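PDB 2E0I: 432aa long hypothetical deoxyribodipyrimidine photolyase from Sulfolobus tokodaii, which probably repairs cyclobutane pyrimidine dimers in DNA with light, using one FAD as the catalytic cofactor and a second FAD as a likely light-harvesting cofactor. Local coordinates for residues D2-F7 and I30-A35; I93-D98 and F121-D126; I272-N277 and V322-W327. One frame throughout, in Å; residues are numbered along the deposited sequence.

Overall arrangement
Followed from the N terminus, the chain first turns back on itself at contact 1, where strand 2-7 meets residues 30-35 around helix 17-25. Contact 2 then closes an equally short loop around helix 101-115, and contact 3 a longer, mostly helical one far along the chain. The three closures come in series; none encloses or crosses another. Contacts 1 and 2 belong to a single parallel sheet, in which strands 2-7 and 92-96 are neighbours, and both reach the same FAD. Contact 3 joins two loops of the FAD-binding domain, with its nearest atoms about 18 Å from those of contact 2 and about 26 Å from those of contact 1.

Contact 1: D2-F7 and I30-A35. With FAD (flavin-adenine dinucleotide), chain F.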
# COMPACT_ATOMS: atom_id res chain seq x y z
N ASP A 2 -17.50 -0.55 29.82
CA ASP A 2 -16.74 -1.71 29.38
C ASP A 2 -16.87 -1.66 27.87
O ASP A 2 -17.92 -2.00 27.32
CB ASP A 2 -17.35 -3.02 29.90
CG ASP A 2 -16.79 -3.44 31.25
OD1 ASP A 2 -15.62 -3.10 31.56
OD2 ASP A 2 -17.52 -4.13 31.99
N CYS A 3 -15.81 -1.21 27.20
CA CYS A 3 -15.89 -1.12 25.76
C CYS A 3 -14.81 -1.87 24.99
O CYS A 3 -13.86 -2.39 25.58
CB CYS A 3 -15.93 0.36 25.35
SG CYS A 3 -14.37 1.30 25.48
N ILE A 4 -15.00 -1.94 23.67
CA ILE A 4 -14.10 -2.66 22.76
C ILE A 4 -13.42 -1.79 21.70
O ILE A 4 -14.04 -0.88 21.13
CB ILE A 4 -14.87 -3.78 22.01
CG1 ILE A 4 -15.12 -4.96 22.95
CG2 ILE A 4 -14.12 -4.22 20.76
CD1 ILE A 4 -15.80 -6.12 22.27
N PHE A 5 -12.15 -2.06 21.45
CA PHE A 5 -11.45 -1.34 20.41
C PHE A 5 -11.05 -2.37 19.37
O PHE A 5 -10.43 -3.38 19.71
CB PHE A 5 -10.18 -0.66 20.90
CG PHE A 5 -9.43 0.01 19.79
CD1 PHE A 5 -9.91 1.19 19.23
CD2 PHE A 5 -8.31 -0.60 19.23
CE1 PHE A 5 -9.29 1.76 18.10
CE2 PHE A 5 -7.68 -0.05 18.11
CZ PHE A 5 -8.18 1.14 17.54
N ILE A 6 -11.39 -2.10 18.11
CA ILE A 6 -11.08 -3.02 17.03
C ILE A 6 -9.93 -2.53 16.16
O ILE A 6 -10.06 -1.50 15.48
CB ILE A 6 -12.31 -3.28 16.10
CG1 ILE A 6 -13.49 -3.84 16.90
CG2 ILE A 6 -11.93 -4.25 14.99
CD1 ILE A 6 -14.75 -3.98 16.07
N PHE A 7 -8.82 -3.26 16.18
CA PHE A 7 -7.67 -2.92 15.35
C PHE A 7 -7.99 -3.39 13.94
O PHE A 7 -8.75 -4.33 13.74
CB PHE A 7 -6.42 -3.67 15.81
CG PHE A 7 -5.90 -3.21 17.13
CD1 PHE A 7 -4.94 -2.20 17.19
CD2 PHE A 7 -6.35 -3.79 18.31
CE1 PHE A 7 -4.44 -1.77 18.41
CE2 PHE A 7 -5.85 -3.37 19.54
CZ PHE A 7 -4.89 -2.36 19.59
N ILE A 30 -11.14 -3.86 25.70
CA ILE A 30 -10.73 -5.15 25.17
C ILE A 30 -10.19 -4.98 23.75
O ILE A 30 -10.93 -4.60 22.84
CB ILE A 30 -11.90 -6.14 25.16
CG1 ILE A 30 -12.44 -6.32 26.58
CG2 ILE A 30 -11.44 -7.48 24.61
CD1 ILE A 30 -13.59 -7.29 26.68
N PRO A 31 -8.88 -5.23 23.56
CA PRO A 31 -8.26 -5.09 22.23
C PRO A 31 -8.66 -6.26 21.33
O PRO A 31 -8.39 -7.42 21.63
CB PRO A 31 -6.77 -5.06 22.56
CG PRO A 31 -6.68 -5.97 23.76
CD PRO A 31 -7.89 -5.60 24.58
N VAL A 32 -9.30 -5.93 20.22
CA VAL A 32 -9.79 -6.95 19.31
C VAL A 32 -9.29 -6.84 17.88
O VAL A 32 -9.04 -5.75 17.39
CB VAL A 32 -11.34 -6.91 19.26
CG1 VAL A 32 -11.87 -7.63 18.04
CG2 VAL A 32 -11.92 -7.52 20.52
N PHE A 33 -9.11 -7.99 17.23
CA PHE A 33 -8.76 -8.03 15.82
C PHE A 33 -9.64 -9.11 15.20
O PHE A 33 -9.71 -10.23 15.71
CB PHE A 33 -7.30 -8.38 15.54
CG PHE A 33 -7.00 -8.50 14.08
CD1 PHE A 33 -7.04 -9.75 13.44
CD2 PHE A 33 -6.76 -7.36 13.31
CE1 PHE A 33 -6.84 -9.86 12.05
CE2 PHE A 33 -6.56 -7.46 11.92
CZ PHE A 33 -6.60 -8.72 11.28
N ILE A 34 -10.33 -8.77 14.12
CA ILE A 34 -11.23 -9.70 13.47
C ILE A 34 -10.67 -10.17 12.14
O ILE A 34 -10.46 -9.37 11.23
CB ILE A 34 -12.60 -9.05 13.22
CG1 ILE A 34 -13.22 -8.64 14.56
CG2 ILE A 34 -13.50 -10.00 12.45
CD1 ILE A 34 -14.50 -7.86 14.42
N ALA A 35 -10.44 -11.48 12.04
CA ALA A 35 -9.94 -12.08 10.80
C ALA A 35 -11.17 -12.24 9.90
O ALA A 35 -12.03 -13.08 10.16
CB ALA A 35 -9.31 -13.43 11.09
PA FAD F . -8.61 -4.98 1.59
O1A FAD F . -7.76 -4.35 0.55
O2A FAD F . -8.34 -6.27 2.24
O5B FAD F . -9.77 -5.48 0.59
C5B FAD F . -11.03 -5.93 1.10
C4B FAD F . -12.02 -6.24 -0.02
O4B FAD F . -11.83 -5.28 -1.08
C3B FAD F . -11.75 -7.61 -0.65
O3B FAD F . -12.94 -8.09 -1.28
C2B FAD F . -10.70 -7.25 -1.70
O2B FAD F . -10.70 -8.24 -2.73
C1B FAD F . -11.33 -5.96 -2.24
N9A FAD F . -10.35 -5.13 -2.98
C8A FAD F . -9.15 -4.75 -2.53
N7A FAD F . -8.55 -3.98 -3.43
C5A FAD F . -9.37 -3.87 -4.47
C6A FAD F . -9.31 -3.19 -5.68
N6A FAD F . -8.22 -2.49 -6.01
N1A FAD F . -10.34 -3.27 -6.53
C2A FAD F . -11.41 -3.99 -6.24
N3A FAD F . -11.50 -4.65 -5.09
C4A FAD F . -10.51 -4.61 -4.19
N1 FAD F . -8.05 -6.06 8.39
C2 FAD F . -8.88 -6.72 9.30
O2 FAD F . -9.47 -6.09 10.17
N3 FAD F . -9.08 -8.10 9.18
C4 FAD F . -8.45 -8.81 8.15
O4 FAD F . -8.62 -10.03 8.05
C4X FAD F . -7.63 -8.15 7.24
N5 FAD F . -7.05 -8.84 6.16
C5X FAD F . -6.25 -8.17 5.23
C6 FAD F . -5.76 -8.84 4.12
C7 FAD F . -5.04 -8.16 3.14
C7M FAD F . -4.51 -8.93 1.93
C8 FAD F . -4.81 -6.80 3.28
C8M FAD F . -4.03 -6.02 2.22
C9 FAD F . -5.30 -6.12 4.40
C9A FAD F . -6.02 -6.80 5.38
N10 FAD F . -6.56 -6.12 6.48
C10 FAD F . -7.43 -6.78 7.36
C1' FAD F . -6.30 -4.67 6.67
C2' FAD F . -7.22 -3.78 5.84
O2' FAD F . -6.44 -2.88 5.05
C3' FAD F . -8.18 -3.00 6.74
O3' FAD F . -9.04 -3.91 7.43
C4' FAD F . -9.03 -2.02 5.93
O4' FAD F . -9.74 -1.16 6.82
C5' FAD F . -10.02 -2.77 5.03
O5' FAD F . -10.25 -2.07 3.81
P FAD F . -9.37 -2.41 2.51
O1P FAD F . -10.00 -1.71 1.36
O2P FAD F . -7.94 -2.15 2.79
O3P FAD F . -9.63 -3.99 2.35
O HOH W 1 -9.82 -6.29 12.85
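Ile4 and Val32 meet methyl to methyl on one face of two parallel strands, the strands of a beta-alpha-beta unit in the N-terminal alpha/beta domain, with helix 17-25 as the connection. Their side chains slant across each other, CG2 of Ile4 lying 4.0 Å from CG2 of Val32. CG2 of Ile4 is anti to the backbone N (CG1 at chi1 -75°), an orientation that brings this methyl over to Val32 while CG1 faces CB of Ile30. Farther along the same face the CD1 methyls of Ile6 and Ile34 approach to 4.2 Å.

The other face, covered by helix 48-66 through Leu61, Leu65, Met54 and Leu58, carries Phe5, Pro31, Phe7 and Phe33. Phe7 and Pro31 lie alongside one another and point the same way. CB of Pro31 comes to the edge of the Phe7 ring, 3.6 Å from CE2, and the carbonyl O of Val32 also lies at that edge, in the ring plane. Phe5 CE2 is centred over one face of the Phe7 ring, which is therefore held both from above and in its own plane.

Between the two faces run four backbone hydrogen bonds in the alternating pattern of parallel strands: Ile30 N to Cys3 O, Phe5 N to Ile30 O, Val32 N to Phe5 O, and Phe7 N to Val32 O. Cys3 is further tied by a disulfide to Cys26, just after the connecting helix.

Strand 28-35 ends against the flavin of the FAD bound here. CZ of Phe33 approaches the flavin N3 obliquely, and a water links Ile34 N to the flavin O2. The flavin N3 donates a nearly straight hydrogen bond (168°) to Ile34 O at 2.8 Å.

Contact 2: I93-D98 and F121-D126. With FAD (flavin-adenine dinucleotide), chain F.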
# COMPACT_ATOMS: atom_id res chain seq x y z
N ILE A 93 -18.07 0.56 21.13
CA ILE A 93 -17.07 -0.02 20.24
C ILE A 93 -16.33 1.13 19.59
O ILE A 93 -16.96 2.02 19.01
CB ILE A 93 -17.74 -0.89 19.16
CG1 ILE A 93 -18.26 -2.20 19.77
CG2 ILE A 93 -16.76 -1.15 18.03
CD1 ILE A 93 -19.01 -3.08 18.80
N TYR A 94 -15.01 1.14 19.71
CA TYR A 94 -14.21 2.21 19.13
C TYR A 94 -13.37 1.70 17.97
O TYR A 94 -12.92 0.56 17.98
CB TYR A 94 -13.27 2.81 20.18
CG TYR A 94 -13.94 3.60 21.28
CD1 TYR A 94 -14.70 2.96 22.26
CD2 TYR A 94 -13.80 4.98 21.36
CE1 TYR A 94 -15.31 3.68 23.27
CE2 TYR A 94 -14.40 5.71 22.37
CZ TYR A 94 -15.15 5.06 23.33
OH TYR A 94 -15.77 5.78 24.31
N VAL A 95 -13.16 2.54 16.97
CA VAL A 95 -12.34 2.20 15.81
C VAL A 95 -11.85 3.45 15.12
O VAL A 95 -12.22 4.57 15.47
CB VAL A 95 -13.10 1.38 14.73
CG1 VAL A 95 -13.73 0.16 15.36
CG2 VAL A 95 -14.14 2.25 14.05
N ASN A 96 -11.01 3.26 14.11
CA ASN A 96 -10.49 4.36 13.33
C ASN A 96 -11.10 4.16 11.94
O ASN A 96 -10.87 3.13 11.31
CB ASN A 96 -8.97 4.29 13.26
CG ASN A 96 -8.31 4.77 14.54
OD1 ASN A 96 -7.36 4.16 15.02
ND2 ASN A 96 -8.81 5.86 15.09
N GLU A 97 -11.88 5.12 11.49
CA GLU A 97 -12.54 5.05 10.20
C GLU A 97 -11.52 4.90 9.08
O GLU A 97 -10.38 5.35 9.21
CB GLU A 97 -13.33 6.31 9.96
CG GLU A 97 -12.44 7.51 9.72
CD GLU A 97 -13.21 8.76 9.39
OE1 GLU A 97 -12.56 9.80 9.11
OE2 GLU A 97 -14.46 8.70 9.40
N ASP A 98 -11.93 4.27 7.98
CA ASP A 98 -11.05 4.13 6.84
C ASP A 98 -11.78 4.81 5.68
O ASP A 98 -12.86 5.34 5.87
CB ASP A 98 -10.76 2.66 6.51
CG ASP A 98 -9.40 2.46 5.81
OD1 ASP A 98 -8.97 3.35 5.05
OD2 ASP A 98 -8.77 1.40 6.02
N PHE A 121 -21.25 3.34 18.86
CA PHE A 121 -20.20 3.09 17.86
C PHE A 121 -19.46 4.37 17.55
O PHE A 121 -19.99 5.26 16.89
CB PHE A 121 -20.81 2.54 16.58
CG PHE A 121 -19.79 2.20 15.52
CD1 PHE A 121 -18.79 1.28 15.79
CD2 PHE A 121 -19.86 2.78 14.26
CE1 PHE A 121 -17.87 0.94 14.80
CE2 PHE A 121 -18.95 2.45 13.28
CZ PHE A 121 -17.95 1.52 13.54
N LYS A 122 -18.21 4.44 17.99
CA LYS A 122 -17.41 5.63 17.79
C LYS A 122 -16.21 5.42 16.85
O LYS A 122 -15.33 4.61 17.13
CB LYS A 122 -16.94 6.14 19.17
CG LYS A 122 -18.05 6.02 20.23
CD LYS A 122 -17.70 6.69 21.56
CE LYS A 122 -17.90 8.20 21.50
NZ LYS A 122 -17.63 8.85 22.81
N ALA A 123 -16.20 6.15 15.73
CA ALA A 123 -15.11 6.05 14.75
C ALA A 123 -14.32 7.35 14.77
O ALA A 123 -14.91 8.41 14.91
CB ALA A 123 -15.65 5.77 13.37
N TYR A 124 -13.00 7.28 14.64
CA TYR A 124 -12.16 8.47 14.67
C TYR A 124 -11.21 8.51 13.49
O TYR A 124 -10.91 7.47 12.90
CB TYR A 124 -11.33 8.50 15.96
CG TYR A 124 -12.16 8.56 17.21
CD1 TYR A 124 -12.54 9.78 17.78
CD2 TYR A 124 -12.61 7.39 17.82
CE1 TYR A 124 -13.35 9.83 18.92
CE2 TYR A 124 -13.42 7.41 18.96
CZ TYR A 124 -13.78 8.63 19.51
OH TYR A 124 -14.58 8.64 20.64
N GLU A 125 -10.74 9.71 13.16
CA GLU A 125 -9.79 9.89 12.07
C GLU A 125 -8.39 9.63 12.65
O GLU A 125 -8.06 10.13 13.72
CB GLU A 125 -9.85 11.32 11.52
CG GLU A 125 -11.05 11.57 10.61
CD GLU A 125 -11.08 12.98 10.00
OE1 GLU A 125 -10.12 13.36 9.28
OE2 GLU A 125 -12.07 13.71 10.22
N ASP A 126 -7.59 8.83 11.94
CA ASP A 126 -6.25 8.51 12.41
C ASP A 126 -5.27 8.26 11.28
O ASP A 126 -4.12 8.66 11.36
CB ASP A 126 -6.30 7.29 13.34
CG ASP A 126 -4.91 6.87 13.85
OD1 ASP A 126 -4.28 5.97 13.25
OD2 ASP A 126 -4.44 7.43 14.87
PA FAD F . -8.61 -4.98 1.59
O1A FAD F . -7.76 -4.35 0.55
O2A FAD F . -8.34 -6.27 2.24
O5B FAD F . -9.77 -5.48 0.59
C5B FAD F . -11.03 -5.93 1.10
C4B FAD F . -12.02 -6.24 -0.02
O4B FAD F . -11.83 -5.28 -1.08
C3B FAD F . -11.75 -7.61 -0.65
O3B FAD F . -12.94 -8.09 -1.28
C2B FAD F . -10.70 -7.25 -1.70
O2B FAD F . -10.70 -8.24 -2.73
C1B FAD F . -11.33 -5.96 -2.24
N9A FAD F . -10.35 -5.13 -2.98
C8A FAD F . -9.15 -4.75 -2.53
N7A FAD F . -8.55 -3.98 -3.43
C5A FAD F . -9.37 -3.87 -4.47
C6A FAD F . -9.31 -3.19 -5.68
N6A FAD F . -8.22 -2.49 -6.01
N1A FAD F . -10.34 -3.27 -6.53
C2A FAD F . -11.41 -3.99 -6.24
N3A FAD F . -11.50 -4.65 -5.09
C4A FAD F . -10.51 -4.61 -4.19
N1 FAD F . -8.05 -6.06 8.39
C2 FAD F . -8.88 -6.72 9.30
O2 FAD F . -9.47 -6.09 10.17
N3 FAD F . -9.08 -8.10 9.18
C4 FAD F . -8.45 -8.81 8.15
O4 FAD F . -8.62 -10.03 8.05
C4X FAD F . -7.63 -8.15 7.24
N5 FAD F . -7.05 -8.84 6.16
C5X FAD F . -6.25 -8.17 5.23
C6 FAD F . -5.76 -8.84 4.12
C7 FAD F . -5.04 -8.16 3.14
C7M FAD F . -4.51 -8.93 1.93
C8 FAD F . -4.81 -6.80 3.28
C8M FAD F . -4.03 -6.02 2.22
C9 FAD F . -5.30 -6.12 4.40
C9A FAD F . -6.02 -6.80 5.38
N10 FAD F . -6.56 -6.12 6.48
C10 FAD F . -7.43 -6.78 7.36
C1' FAD F . -6.30 -4.67 6.67
C2' FAD F . -7.22 -3.78 5.84
O2' FAD F . -6.44 -2.88 5.05
C3' FAD F . -8.18 -3.00 6.74
O3' FAD F . -9.04 -3.91 7.43
C4' FAD F . -9.03 -2.02 5.93
O4' FAD F . -9.74 -1.16 6.82
C5' FAD F . -10.02 -2.77 5.03
O5' FAD F . -10.25 -2.07 3.81
P FAD F . -9.37 -2.41 2.51
O1P FAD F . -10.00 -1.71 1.36
O2P FAD F . -7.94 -2.15 2.79
O3P FAD F . -9.63 -3.99 2.35
O HOH W 2 -8.69 7.54 9.66
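Tyr94 and Tyr124 meet with their side chains slanted across each other, CD2 of Tyr94 reaching the edge of the Tyr124 ring, 3.4 Å from CE2. Lys122 runs beside Tyr94 in the same direction, with CB and CG over one face of the tyrosine ring. With CD extended from CA (chi2 -171°), the lysine chain follows the ring out to its hydroxyl, CD 3.5 Å from Tyr94 OH; the bend comes only beyond CD, at chi3 (79°). On the reverse face of the strand pair, CG2 of Ile93 lies at the edge of the Phe121 ring, 3.9 Å from CD1, and CG2 of Val95 touches both CZ of Phe121 and CB of Ala123. Beyond Tyr124, the amide plane of Asn96 stacks on the carboxylate plane of Asp126, the two being 14° apart.

The backbones set this register through four hydrogen bonds: Lys122 N to Ile93 O, Val95 N to Lys122 O, Tyr124 N to Val95 O, and Glu97 N to Tyr124 O. Past the last of these bonds, a water bridges Glu97 O and Asp126 N.

Farther out, Glu25 of helix 17-25 takes a salt bridge from Lys122 NZ and a hydrogen bond with Tyr94 OH, drawing both polar ends together, while Tyr21 stacks on Tyr124. Asp126 is anchored by salt bridges to Arg228 and Arg12. Asp98 OD2 accepts a hydrogen bond from the FAD ribityl O4' at 2.9 Å, and its OD1 forms a salt bridge with Arg9. Parallel strands joined through helix 101-115, with a cofactor bound by the loop after the strand, make this a beta-alpha-beta unit of the Rossmann-like photolyase domain.

Contact 3: I272-N277 and V322-W327; sequences ISWENN and VLFVDW
The indole of Trp274 is sandwiched between an aliphatic side chain and a backbone carbon. CG2 of Ile272 sits over the centre of one face, 3.6 Å above the plane, and CA of Asp326 lies on the opposite face, shifted toward the rim, in a CH-pi contact 3.7 Å from the centroid of the five-membered ring. The Asp326 carboxylate follows on that same side, its plane only 3° from that of the indole and stacked on it. The Phe324 ring in turn receives CA of Trp274 over one face, again as a CH-pi contact, and its CE1 touches CE3 of Trp274 at 3.8 Å. The Trp327 indole takes Asp326 OD2 over one face. It stands at 83° to Trp274, whose CZ2 is 3.7 Å from Trp327 CD1. Trp274, Phe324 and Trp327 thus form an aromatic cluster, which Tyr425 and Val421 of helix 414-427 help to enclose.

Asn276 supplies the polar clasp. With CG anti to its carbonyl carbon (chi1 -73°), its amide turns back to the opposing loop, where OD1 accepts a nearly straight hydrogen bond from Asp326 N at 2.8 Å, in the amide plane. Asn276 N donates a hydrogen bond to Phe324 O at 3.2 Å. Replacing Trp274 by an alanine would probably open a gap between Ile272 and Asp326 and deprive Phe324 and Trp327 of their shared aromatic neighbour.

Asp326 is the N-cap of helix 327-337 and forms a salt bridge with Arg328. The contact joins the loop before helix 278-286 to the turn between helices 309-322 and 327-337 in the FAD-binding domain. Its chemistry implies an N-cap aspartate whose backbone N is held by the Asn276 amide and whose carboxylate charge, though laid flat against an indole, is probably offset by Arg328.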
# COMPACT_ATOMS: atom_id res chain seq x y z
N ILE A 272 -11.19 3.36 -23.86
CA ILE A 272 -9.95 2.94 -24.49
C ILE A 272 -10.05 1.46 -24.85
O ILE A 272 -10.55 0.66 -24.07
CB ILE A 272 -8.75 3.14 -23.55
CG1 ILE A 272 -8.54 4.63 -23.31
CG2 ILE A 272 -7.51 2.48 -24.12
CD1 ILE A 272 -7.38 4.95 -22.41
N SER A 273 -9.60 1.11 -26.05
CA SER A 273 -9.65 -0.27 -26.49
C SER A 273 -8.31 -0.93 -26.20
O SER A 273 -7.46 -1.04 -27.08
CB SER A 273 -9.95 -0.36 -27.97
OG SER A 273 -11.23 0.19 -28.24
N TRP A 274 -8.14 -1.34 -24.95
CA TRP A 274 -6.90 -1.99 -24.54
C TRP A 274 -6.68 -3.24 -25.37
O TRP A 274 -7.56 -4.09 -25.48
CB TRP A 274 -6.98 -2.35 -23.06
CG TRP A 274 -7.31 -1.19 -22.17
CD1 TRP A 274 -8.52 -0.89 -21.63
CD2 TRP A 274 -6.42 -0.14 -21.76
NE1 TRP A 274 -8.44 0.28 -20.91
CE2 TRP A 274 -7.16 0.76 -20.98
CE3 TRP A 274 -5.06 0.12 -21.99
CZ2 TRP A 274 -6.60 1.90 -20.41
CZ3 TRP A 274 -4.50 1.25 -21.43
CH2 TRP A 274 -5.27 2.13 -20.65
N GLU A 275 -5.50 -3.36 -25.96
CA GLU A 275 -5.17 -4.52 -26.77
C GLU A 275 -5.19 -5.79 -25.91
O GLU A 275 -5.44 -6.88 -26.41
CB GLU A 275 -3.79 -4.33 -27.37
CG GLU A 275 -3.34 -5.46 -28.28
CD GLU A 275 -1.85 -5.71 -28.16
OE1 GLU A 275 -1.44 -6.23 -27.10
OE2 GLU A 275 -1.10 -5.40 -29.11
N ASN A 276 -4.93 -5.62 -24.61
CA ASN A 276 -4.89 -6.72 -23.63
C ASN A 276 -4.39 -8.06 -24.12
O ASN A 276 -5.03 -9.09 -23.87
CB ASN A 276 -6.27 -6.93 -22.99
CG ASN A 276 -6.63 -5.83 -22.02
OD1 ASN A 276 -5.77 -5.25 -21.37
ND2 ASN A 276 -7.92 -5.56 -21.89
N ASN A 277 -3.26 -8.08 -24.80
CA ASN A 277 -2.71 -9.34 -25.29
C ASN A 277 -2.21 -10.20 -24.12
O ASN A 277 -1.09 -10.02 -23.65
CB ASN A 277 -1.58 -9.07 -26.28
CG ASN A 277 -0.80 -10.32 -26.61
OD1 ASN A 277 -1.37 -11.37 -26.87
ND2 ASN A 277 0.52 -10.21 -26.58
N VAL A 322 3.01 0.65 -23.33
CA VAL A 322 3.88 -0.03 -24.28
C VAL A 322 3.29 -1.38 -24.67
O VAL A 322 3.23 -1.70 -25.85
CB VAL A 322 5.32 -0.21 -23.72
CG1 VAL A 322 6.15 -1.08 -24.64
CG2 VAL A 322 5.98 1.16 -23.59
N LEU A 323 2.85 -2.16 -23.70
CA LEU A 323 2.27 -3.47 -24.02
C LEU A 323 0.77 -3.28 -24.22
O LEU A 323 0.05 -4.23 -24.55
CB LEU A 323 2.52 -4.47 -22.89
CG LEU A 323 3.98 -4.82 -22.56
CD1 LEU A 323 4.03 -5.81 -21.42
CD2 LEU A 323 4.67 -5.40 -23.78
N PHE A 324 0.33 -2.05 -24.02
CA PHE A 324 -1.07 -1.66 -24.17
C PHE A 324 -2.06 -2.60 -23.44
O PHE A 324 -3.01 -3.12 -24.04
CB PHE A 324 -1.39 -1.54 -25.66
CG PHE A 324 -2.63 -0.74 -25.97
CD1 PHE A 324 -2.95 0.40 -25.22
CD2 PHE A 324 -3.47 -1.11 -27.02
CE1 PHE A 324 -4.09 1.15 -25.52
CE2 PHE A 324 -4.62 -0.36 -27.33
CZ PHE A 324 -4.92 0.77 -26.58
N VAL A 325 -1.81 -2.81 -22.15
CA VAL A 325 -2.67 -3.65 -21.31
C VAL A 325 -3.40 -2.75 -20.30
O VAL A 325 -2.82 -1.83 -19.72
CB VAL A 325 -1.83 -4.71 -20.56
CG1 VAL A 325 -2.72 -5.48 -19.60
CG2 VAL A 325 -1.19 -5.66 -21.56
N ASP A 326 -4.69 -3.01 -20.10
CA ASP A 326 -5.51 -2.22 -19.19
C ASP A 326 -4.82 -2.04 -17.84
O ASP A 326 -4.36 -3.01 -17.24
CB ASP A 326 -6.87 -2.91 -19.02
CG ASP A 326 -7.88 -2.05 -18.28
OD1 ASP A 326 -9.06 -2.45 -18.24
OD2 ASP A 326 -7.52 -0.98 -17.75
N TRP A 327 -4.75 -0.81 -17.35
CA TRP A 327 -4.10 -0.55 -16.07
C TRP A 327 -4.74 -1.31 -14.90
O TRP A 327 -4.08 -1.57 -13.90
CB TRP A 327 -4.09 0.95 -15.76
CG TRP A 327 -5.43 1.60 -15.73
CD1 TRP A 327 -6.04 2.23 -16.76
CD2 TRP A 327 -6.33 1.69 -14.62
NE1 TRP A 327 -7.26 2.72 -16.36
CE2 TRP A 327 -7.46 2.40 -15.05
CE3 TRP A 327 -6.28 1.23 -13.29
CZ2 TRP A 327 -8.55 2.67 -14.21
CZ3 TRP A 327 -7.35 1.50 -12.45
CH2 TRP A 327 -8.47 2.22 -12.91